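Local atomic coordinates of NADH dehydrogenase, putative (Plasmodium falciparum, PDB entry 5JWC), a protein that probably oxidises NADH and passes the electrons through its bound FAD to ubiquinone, as a membrane-associated type II NADH dehydrogenase of the malaria parasite. Residues N80-E84 and L496-S501; H352-I358 and Q405-Y409; K185-L189 and I222-S227. All coordinates share one frame; numbering follows the deposited sequence.

Interaction 1 of 3, residues N80-E84 and L496-S501. With TRT (fragment of triton X-100), chain T; 4W0 (5-fluoro-3-methyl-2-{4-[4-(trifluoromethoxy)benzyl]phenyl}quinolin-4(1H)-one), chain K.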
# COMPACT_ATOMS: atom_id res chain seq x y z
N ASN A 80 3.61 -7.70 0.66
CA ASN A 80 3.64 -8.97 -0.10
C ASN A 80 4.34 -10.11 0.65
O ASN A 80 4.08 -11.30 0.37
CB ASN A 80 4.31 -8.76 -1.47
CG ASN A 80 3.45 -7.90 -2.40
OD1 ASN A 80 3.86 -6.83 -2.83
ND2 ASN A 80 2.23 -8.37 -2.68
N VAL A 81 5.24 -9.77 1.58
CA VAL A 81 5.89 -10.79 2.41
C VAL A 81 4.94 -11.29 3.48
O VAL A 81 5.00 -12.45 3.86
CB VAL A 81 7.18 -10.26 3.11
CG1 VAL A 81 7.88 -11.38 3.91
CG2 VAL A 81 8.14 -9.68 2.11
N CYS A 82 4.05 -10.41 3.92
CA CYS A 82 3.26 -10.67 5.13
C CYS A 82 1.83 -11.16 4.90
O CYS A 82 1.07 -11.32 5.87
CB CYS A 82 3.17 -9.39 5.96
SG CYS A 82 4.71 -8.70 6.48
N THR A 83 1.44 -11.37 3.65
CA THR A 83 0.06 -11.80 3.36
C THR A 83 0.01 -12.94 2.36
O THR A 83 0.96 -13.18 1.60
CB THR A 83 -0.81 -10.66 2.79
OG1 THR A 83 -0.10 -10.04 1.72
CG2 THR A 83 -1.12 -9.58 3.84
N GLU A 84 -1.11 -13.66 2.38
CA GLU A 84 -1.46 -14.60 1.32
C GLU A 84 -2.93 -14.41 0.99
O GLU A 84 -3.77 -14.36 1.90
CB GLU A 84 -1.23 -16.06 1.74
CG GLU A 84 0.15 -16.39 2.25
CD GLU A 84 1.19 -16.45 1.14
OE1 GLU A 84 2.37 -16.75 1.43
OE2 GLU A 84 0.83 -16.19 -0.02
N LEU A 496 7.58 -19.15 5.95
CA LEU A 496 6.66 -18.53 5.00
C LEU A 496 5.90 -19.63 4.21
O LEU A 496 6.43 -20.69 3.96
CB LEU A 496 7.42 -17.58 4.08
CG LEU A 496 7.91 -16.30 4.75
CD1 LEU A 496 8.84 -15.53 3.80
CD2 LEU A 496 6.72 -15.42 5.21
N LEU A 497 4.65 -19.36 3.84
CA LEU A 497 3.76 -20.43 3.34
C LEU A 497 3.64 -20.52 1.81
O LEU A 497 2.82 -21.29 1.30
CB LEU A 497 2.38 -20.26 3.95
CG LEU A 497 2.44 -20.40 5.48
CD1 LEU A 497 1.10 -20.08 6.08
CD2 LEU A 497 2.87 -21.82 5.87
N SER A 498 4.43 -19.73 1.09
CA SER A 498 4.44 -19.82 -0.37
C SER A 498 5.77 -19.35 -0.93
O SER A 498 6.48 -18.58 -0.28
CB SER A 498 3.31 -19.00 -0.99
OG SER A 498 3.57 -17.62 -0.84
N TRP A 499 6.09 -19.80 -2.14
CA TRP A 499 7.28 -19.33 -2.84
C TRP A 499 7.19 -17.84 -3.19
O TRP A 499 8.20 -17.15 -3.20
CB TRP A 499 7.53 -20.17 -4.09
CG TRP A 499 7.95 -21.56 -3.75
CD1 TRP A 499 7.20 -22.71 -3.88
CD2 TRP A 499 9.19 -21.95 -3.16
NE1 TRP A 499 7.92 -23.78 -3.42
CE2 TRP A 499 9.15 -23.35 -2.98
CE3 TRP A 499 10.34 -21.26 -2.78
CZ2 TRP A 499 10.21 -24.06 -2.43
CZ3 TRP A 499 11.40 -21.97 -2.24
CH2 TRP A 499 11.32 -23.36 -2.07
N LYS A 500 5.99 -17.36 -3.50
CA LYS A 500 5.77 -15.93 -3.73
C LYS A 500 6.27 -15.10 -2.53
O LYS A 500 7.02 -14.15 -2.69
CB LYS A 500 4.27 -15.65 -3.98
CG LYS A 500 3.91 -14.18 -4.26
CD LYS A 500 3.61 -13.40 -2.97
CE LYS A 500 2.41 -14.00 -2.21
NZ LYS A 500 2.22 -13.34 -0.87
N SER A 501 5.85 -15.48 -1.34
CA SER A 501 6.25 -14.73 -0.15
C SER A 501 7.76 -14.82 0.09
O SER A 501 8.38 -13.86 0.53
CB SER A 501 5.49 -15.23 1.07
OG SER A 501 4.12 -14.91 0.93
O21 TRT T . 5.48 -21.45 -7.67
C20 TRT T . 5.50 -20.99 -9.01
C19 TRT T . 6.94 -20.90 -9.53
O18 TRT T . 7.72 -19.92 -8.78
C17 TRT T . 8.38 -20.45 -7.65
C16 TRT T . 9.82 -19.86 -7.52
O15 TRT T . 10.38 -20.46 -6.32
C12 TRT T . 11.42 -19.72 -5.66
C13 TRT T . 11.20 -18.37 -5.27
C14 TRT T . 12.21 -17.66 -4.62
C11 TRT T . 12.63 -20.35 -5.40
C10 TRT T . 13.65 -19.64 -4.75
C9 TRT T . 13.43 -18.31 -4.34
C6 TRT T . 14.58 -17.55 -3.69
C8 TRT T . 14.10 -16.46 -2.71
C7 TRT T . 15.55 -18.48 -2.97
C5 TRT T . 15.21 -17.15 -5.08
C1 TRT T . 15.60 -15.72 -5.63
C2 TRT T . 14.72 -14.51 -5.27
C4 TRT T . 17.05 -15.51 -5.20
C3 TRT T . 15.52 -15.83 -7.15
C1 4W0 K . -0.93 -2.05 -7.14
C2 4W0 K . -1.39 -1.99 -5.81
C3 4W0 K . -0.83 -2.87 -4.86
C4 4W0 K . 0.18 -3.80 -5.19
C5 4W0 K . 0.63 -3.84 -6.52
C6 4W0 K . 0.08 -2.98 -7.48
O1 4W0 K . -7.39 -3.40 5.45
C7 4W0 K . 0.76 -4.74 -4.16
C8 4W0 K . 0.27 -4.65 -2.79
C9 4W0 K . -0.80 -3.67 -2.49
C10 4W0 K . -1.35 -3.40 -1.14
C11 4W0 K . -0.41 -2.97 -0.21
C12 4W0 K . -0.80 -2.66 1.07
C13 4W0 K . -2.14 -2.75 1.37
C14 4W0 K . -3.10 -3.14 0.44
C15 4W0 K . -2.70 -3.46 -0.84
O2 4W0 K . 1.62 -5.56 -4.43
N 4W0 K . -1.32 -2.79 -3.48
C16 4W0 K . -2.47 -2.35 2.77
C17 4W0 K . -3.78 -2.67 3.43
C18 4W0 K . -4.20 -3.98 3.61
C19 4W0 K . -5.39 -4.22 4.28
C20 4W0 K . -6.16 -3.16 4.77
C21 4W0 K . -5.71 -1.86 4.59
C22 4W0 K . -4.52 -1.61 3.93
C23 4W0 K . 0.87 -5.57 -1.74
F1 4W0 K . 1.56 -4.71 -6.85
C24 4W0 K . -8.51 -4.01 4.81
F2 4W0 K . -8.37 -3.84 3.48
F3 4W0 K . -9.67 -3.43 5.19
F4 4W0 K . -8.65 -5.31 5.18
O HOH W 1 3.06 -14.30 4.07
O HOH W 2 0.44 -10.98 -1.01
O HOH W 3 3.28 -16.95 3.92

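Interaction 2 of 3, residues H352-I358 and Q405-Y409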
# COMPACT_ATOMS: atom_id res chain seq x y z
N HIS A 352 -8.40 -38.42 36.74
CA HIS A 352 -8.90 -38.91 38.02
C HIS A 352 -10.33 -39.45 37.92
O HIS A 352 -10.77 -40.17 38.81
CB HIS A 352 -8.78 -37.82 39.10
CG HIS A 352 -9.82 -36.74 39.05
ND1 HIS A 352 -9.63 -35.57 38.34
CD2 HIS A 352 -10.99 -36.59 39.70
CE1 HIS A 352 -10.67 -34.77 38.52
NE2 HIS A 352 -11.51 -35.38 39.34
N GLU A 353 -11.03 -39.16 36.82
CA GLU A 353 -12.33 -39.77 36.59
C GLU A 353 -12.20 -41.12 35.92
O GLU A 353 -13.21 -41.76 35.63
CB GLU A 353 -13.22 -38.87 35.73
CG GLU A 353 -13.66 -37.61 36.43
CD GLU A 353 -14.55 -36.74 35.56
OE1 GLU A 353 -14.61 -36.98 34.32
OE2 GLU A 353 -15.21 -35.83 36.12
N HIS A 354 -10.97 -41.57 35.70
CA HIS A 354 -10.73 -42.89 35.11
C HIS A 354 -9.66 -43.66 35.88
O HIS A 354 -8.91 -44.46 35.31
CB HIS A 354 -10.34 -42.74 33.63
CG HIS A 354 -11.40 -42.10 32.79
ND1 HIS A 354 -11.64 -40.74 32.79
CD2 HIS A 354 -12.34 -42.64 31.97
CE1 HIS A 354 -12.65 -40.47 31.99
NE2 HIS A 354 -13.10 -41.60 31.48
N THR A 355 -9.59 -43.41 37.18
CA THR A 355 -8.56 -43.98 38.04
C THR A 355 -8.46 -45.51 37.92
O THR A 355 -7.39 -46.05 37.62
CB THR A 355 -8.80 -43.59 39.51
OG1 THR A 355 -9.06 -42.18 39.59
CG2 THR A 355 -7.58 -43.94 40.37
N ASN A 356 -9.58 -46.20 38.12
CA ASN A 356 -9.57 -47.66 38.07
C ASN A 356 -9.13 -48.23 36.73
O ASN A 356 -8.40 -49.22 36.68
CB ASN A 356 -10.94 -48.22 38.42
CG ASN A 356 -11.36 -47.84 39.83
OD1 ASN A 356 -10.54 -47.84 40.75
ND2 ASN A 356 -12.63 -47.51 40.00
N GLU A 357 -9.56 -47.59 35.65
CA GLU A 357 -9.14 -48.03 34.32
C GLU A 357 -7.63 -47.92 34.16
O GLU A 357 -6.99 -48.81 33.60
CB GLU A 357 -9.84 -47.22 33.24
CG GLU A 357 -11.33 -47.44 33.21
CD GLU A 357 -12.04 -46.46 32.31
OE1 GLU A 357 -11.68 -46.37 31.12
OE2 GLU A 357 -12.96 -45.77 32.81
N ILE A 358 -7.08 -46.81 34.64
CA ILE A 358 -5.64 -46.59 34.53
C ILE A 358 -4.87 -47.59 35.39
O ILE A 358 -3.86 -48.12 34.97
CB ILE A 358 -5.28 -45.14 34.89
CG1 ILE A 358 -5.82 -44.21 33.80
CG2 ILE A 358 -3.77 -44.97 34.99
CD1 ILE A 358 -5.82 -42.77 34.19
N GLN A 405 -4.64 -42.65 46.96
CA GLN A 405 -3.49 -41.77 46.82
C GLN A 405 -3.17 -41.59 45.34
O GLN A 405 -2.78 -40.50 44.91
CB GLN A 405 -2.27 -42.34 47.56
CG GLN A 405 -2.41 -42.32 49.08
CD GLN A 405 -1.28 -43.06 49.78
OE1 GLN A 405 -0.53 -43.82 49.16
NE2 GLN A 405 -1.15 -42.83 51.07
N PHE A 406 -3.33 -42.66 44.58
CA PHE A 406 -3.10 -42.63 43.14
C PHE A 406 -4.11 -41.70 42.48
O PHE A 406 -3.76 -40.88 41.63
CB PHE A 406 -3.20 -44.04 42.55
CG PHE A 406 -2.74 -44.11 41.13
CD1 PHE A 406 -1.42 -43.86 40.80
CD2 PHE A 406 -3.64 -44.42 40.11
CE1 PHE A 406 -0.99 -43.92 39.49
CE2 PHE A 406 -3.21 -44.49 38.80
CZ PHE A 406 -1.89 -44.24 38.48
N HIS A 407 -5.36 -41.84 42.90
CA HIS A 407 -6.44 -40.95 42.48
C HIS A 407 -6.04 -39.49 42.71
O HIS A 407 -6.16 -38.65 41.81
CB HIS A 407 -7.72 -41.31 43.23
CG HIS A 407 -8.82 -40.32 43.06
ND1 HIS A 407 -9.78 -40.43 42.07
CD2 HIS A 407 -9.12 -39.18 43.74
CE1 HIS A 407 -10.63 -39.42 42.16
NE2 HIS A 407 -10.25 -38.65 43.17
N ASP A 408 -5.55 -39.19 43.91
CA ASP A 408 -5.15 -37.82 44.23
C ASP A 408 -3.98 -37.35 43.37
O ASP A 408 -3.91 -36.18 43.01
CB ASP A 408 -4.78 -37.71 45.71
CG ASP A 408 -5.98 -37.88 46.63
OD1 ASP A 408 -7.13 -37.81 46.14
OD2 ASP A 408 -5.76 -38.05 47.84
N TYR A 409 -3.06 -38.25 43.07
CA TYR A 409 -1.92 -37.96 42.22
C TYR A 409 -2.38 -37.62 40.80
O TYR A 409 -1.93 -36.64 40.22
CB TYR A 409 -0.95 -39.14 42.19
CG TYR A 409 0.35 -38.86 41.45
CD1 TYR A 409 1.22 -37.87 41.90
CD2 TYR A 409 0.72 -39.62 40.35
CE1 TYR A 409 2.43 -37.63 41.25
CE2 TYR A 409 1.93 -39.38 39.69
CZ TYR A 409 2.78 -38.39 40.14
OH TYR A 409 3.98 -38.15 39.48

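Interaction 3 of 3, residues K185-L189 and I222-S227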
# COMPACT_ATOMS: atom_id res chain seq x y z
N LYS A 185 8.48 19.91 19.36
CA LYS A 185 9.06 18.83 18.58
C LYS A 185 9.42 17.64 19.47
O LYS A 185 9.12 16.49 19.13
CB LYS A 185 10.31 19.30 17.83
CG LYS A 185 10.07 20.27 16.67
CD LYS A 185 11.36 20.52 15.91
CE LYS A 185 11.33 21.85 15.15
NZ LYS A 185 12.54 22.08 14.31
N LYS A 186 10.07 17.91 20.60
CA LYS A 186 10.48 16.85 21.52
C LYS A 186 9.26 16.07 21.99
O LYS A 186 9.32 14.87 22.16
CB LYS A 186 11.23 17.40 22.73
CG LYS A 186 12.58 18.00 22.43
CD LYS A 186 13.24 18.46 23.73
CE LYS A 186 14.42 19.40 23.49
NZ LYS A 186 14.91 20.01 24.77
N LYS A 187 8.15 16.77 22.19
CA LYS A 187 6.92 16.12 22.61
C LYS A 187 6.31 15.30 21.48
O LYS A 187 5.89 14.16 21.68
CB LYS A 187 5.91 17.14 23.11
CG LYS A 187 6.34 17.89 24.37
CD LYS A 187 5.15 18.59 24.99
CE LYS A 187 5.57 19.59 26.06
NZ LYS A 187 4.38 20.32 26.62
N MET A 188 6.28 15.88 20.28
CA MET A 188 5.67 15.21 19.13
C MET A 188 6.50 14.04 18.63
O MET A 188 5.95 13.08 18.10
CB MET A 188 5.44 16.20 17.99
CG MET A 188 4.10 16.90 18.05
SD MET A 188 3.92 18.05 16.65
CE MET A 188 5.00 19.38 17.18
N LEU A 189 7.81 14.11 18.78
CA LEU A 189 8.68 13.06 18.26
C LEU A 189 9.00 12.01 19.32
O LEU A 189 9.99 11.28 19.22
CB LEU A 189 9.96 13.69 17.68
CG LEU A 189 9.67 14.58 16.47
CD1 LEU A 189 10.83 15.52 16.17
CD2 LEU A 189 9.42 13.68 15.27
N ILE A 222 15.98 17.27 12.72
CA ILE A 222 15.08 16.95 13.83
C ILE A 222 15.45 15.62 14.49
O ILE A 222 14.81 15.22 15.45
CB ILE A 222 13.59 16.89 13.40
CG1 ILE A 222 13.37 15.81 12.33
CG2 ILE A 222 13.10 18.26 12.92
CD1 ILE A 222 11.89 15.63 11.98
N PHE A 223 16.50 14.97 13.98
CA PHE A 223 16.90 13.66 14.49
C PHE A 223 17.07 13.68 15.99
O PHE A 223 16.60 12.78 16.69
CB PHE A 223 18.20 13.19 13.84
CG PHE A 223 18.79 11.97 14.51
CD1 PHE A 223 18.25 10.71 14.29
CD2 PHE A 223 19.87 12.09 15.37
CE1 PHE A 223 18.78 9.58 14.91
CE2 PHE A 223 20.41 10.97 16.01
CZ PHE A 223 19.86 9.71 15.77
N ASN A 224 17.72 14.73 16.48
CA ASN A 224 18.09 14.86 17.89
C ASN A 224 16.90 15.02 18.81
O ASN A 224 17.03 14.83 20.01
CB ASN A 224 19.03 16.05 18.08
CG ASN A 224 20.43 15.78 17.57
OD1 ASN A 224 20.98 14.68 17.74
ND2 ASN A 224 21.03 16.80 16.94
N PHE A 225 15.74 15.38 18.27
CA PHE A 225 14.53 15.53 19.09
C PHE A 225 13.70 14.26 19.22
O PHE A 225 12.72 14.23 19.95
CB PHE A 225 13.67 16.65 18.52
CG PHE A 225 14.40 17.94 18.37
CD1 PHE A 225 15.23 18.39 19.39
CD2 PHE A 225 14.30 18.70 17.21
CE1 PHE A 225 15.92 19.58 19.27
CE2 PHE A 225 14.99 19.90 17.09
CZ PHE A 225 15.80 20.34 18.12
N ILE A 226 14.08 13.22 18.49
CA ILE A 226 13.32 11.97 18.48
C ILE A 226 13.67 11.10 19.68
O ILE A 226 14.85 10.94 20.00
CB ILE A 226 13.56 11.18 17.19
CG1 ILE A 226 13.19 12.03 15.97
CG2 ILE A 226 12.76 9.85 17.22
CD1 ILE A 226 13.57 11.41 14.66
N SER A 227 12.66 10.54 20.34
CA SER A 227 12.92 9.58 21.39
C SER A 227 11.94 8.42 21.32
O SER A 227 10.86 8.53 20.74
CB SER A 227 12.83 10.23 22.78
OG SER A 227 11.59 10.91 22.94
O HOH W 4 11.26 13.39 21.87

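Interaction 1 of 3, residues N80-E84 and L496-S501
E84 and K500 reach each other from opposite directions and form a long salt bridge, OE2 of E84 to NZ of K500 at 3.3 Å, weak as a hydrogen bond. Stronger bonds hold the ends of both side chains. OE1 of E84 accepts from two serines. OG of S498 lies 2.7 Å from E84 OE1 and meets it on the syn side, 20° out of the carboxylate plane. OG of S501 lies 2.6 Å from E84 OE1 and comes from above that plane, 53° out of it. A bend at chi2 (-74°) brings the carboxylate of E84 back to the serines.

The ammonium group is gripped mainly by main-chain oxygens. NZ of K500 donates to O of T83 at 2.8 Å and to O of N80 at 3.0 Å. Its chain is folded at chi2 and chi3, which turns NZ back onto these carbonyls. Its three hydrogens are shared among them, OG of S501, a water and the weakly held OE2. Near this cluster, V81 CG1 touches L496 CD1 loosely.

A second shell fixes these groups. S498 is the N-cap of helix 499-515, and its OG accepts from N of S501 at 3.2 Å. One water joins E84 OE1 to L497 N. Another joins T83 OG1 to K500 NZ, and T83 OG1 is also bonded to V79 O. F41 and F63 pack against E84. Further out, N80 lines a pocket of the quinolone inhibitor RYL-552, and W499 meets a Triton fragment, its CE3 3.4 Å from TRT C12. Y515 of the second subunit packs on W499 and K500. The whole is a buried polar network at a serine-capped helix start, where the C-terminal domain of NDH2 is fastened to the flavoprotein fold.

Interaction 2 of 3, residues H352-I358 and Q405-Y409
T355 and H407 make the polar bond of this contact. ND1 of H407 donates to OG1 of T355 at 3.1 Å, with the hydroxyl 19° out of the imidazole plane. That hydroxyl donates in turn to O of H352 at 2.8 Å, so the three residues form a short chain of bonds. With CG anti to the backbone N (chi1 170°), the H407 ring swings across to T355 and H352. CB of H352 lies over one face of that ring as a CH-pi contact, 4.2 Å from the centroid.

The buried part is apolar and lies beside I358. CG2 of I358 meets the edge of the F406 ring in its plane, 3.9 Å from CE2 of F406. CG2 of T355 approaches the same ring edge at CD2. The histidine side is more open to solvent, H352 and H407 being partly exposed. Their rings stand at 90° with centroids 5.5 Å apart.

In the helical insertion domain, the contact sets the start of helix 355-361 against helix 403-416. From the latter, D414 is hydrogen-bonded to H352 ND1, F411 meets the H352 ring edge-to-face, and L410 packs on T355 and I358.

Interaction 3 of 3, residues K185-L189 and I222-S227
L189 and I226 meet where a βαβ crossover, consistent with the second dinucleotide-binding domain of the family, brings two strand starts together. Helix 182-188 ends at M188, and L189 leads into strand 190-194. The turn after helix 220-223 leads into strand 227-232, the parallel neighbour of that strand. A GxGxxG pattern follows strand 190-194, and NADH probably binds in this domain.

Backbone bonding starts the pairing. N of S227 donates to O of L189 at 3.0 Å in a nearly straight bond, 167° at the hydrogen. CA of I226 adds a CA-H...O contact to the same carbonyl at 3.5 Å. S227 is also bonded through its backbone to V191, so the strand pairing continues from here.

Apolar packing centres on L189, whose side chain is buried. Its CD1 lies 3.9 Å from CB of F225 and also touches CB of I222. Its CB and CD2 meet CG1 of I226. I171 and L172 of helix 158-174 touch L189, and L172 also touches I222.

The lysines use their methylenes. K185 runs extended beyond CG, with its CD 3.7 Å from CD2 of F225. Its NZ comes near CG2 of I222. CG of K186 lies 4.1 Å from CD1 of F225. Both lysine chains thus come obliquely to the same side of the ring, K185 at CD2 and K186 at CD1. The first torsion of F225 (chi1 -54°) turns the ring toward these chains of the helix.

A water joins the segments on the K186 side. It donates to O of K186 and to O of F225, and it accepts from OG of S227, which lies 2.7 Å from the water oxygen.

From the N terminus, the chain first passes N80-E84, the early half of interaction 1. Interaction 1 opens here and closes only at L496-S501, with 411 residues between, so both other contacts nest inside it. Interaction 3 opens next at K185-L189 and closes at I222-S227, within the probable dinucleotide-binding domain. Interaction 2 follows in series, from H352-I358 to Q405-Y409, inside the helical insertion domain. The two inner loops do not cross. Their centres are about 64 Å apart, on opposite sides of the chain's centre. Interactions 2 and 3 are local closures, whereas interaction 1 joins the flavoprotein fold to the C-terminal domain. None of the three touches another.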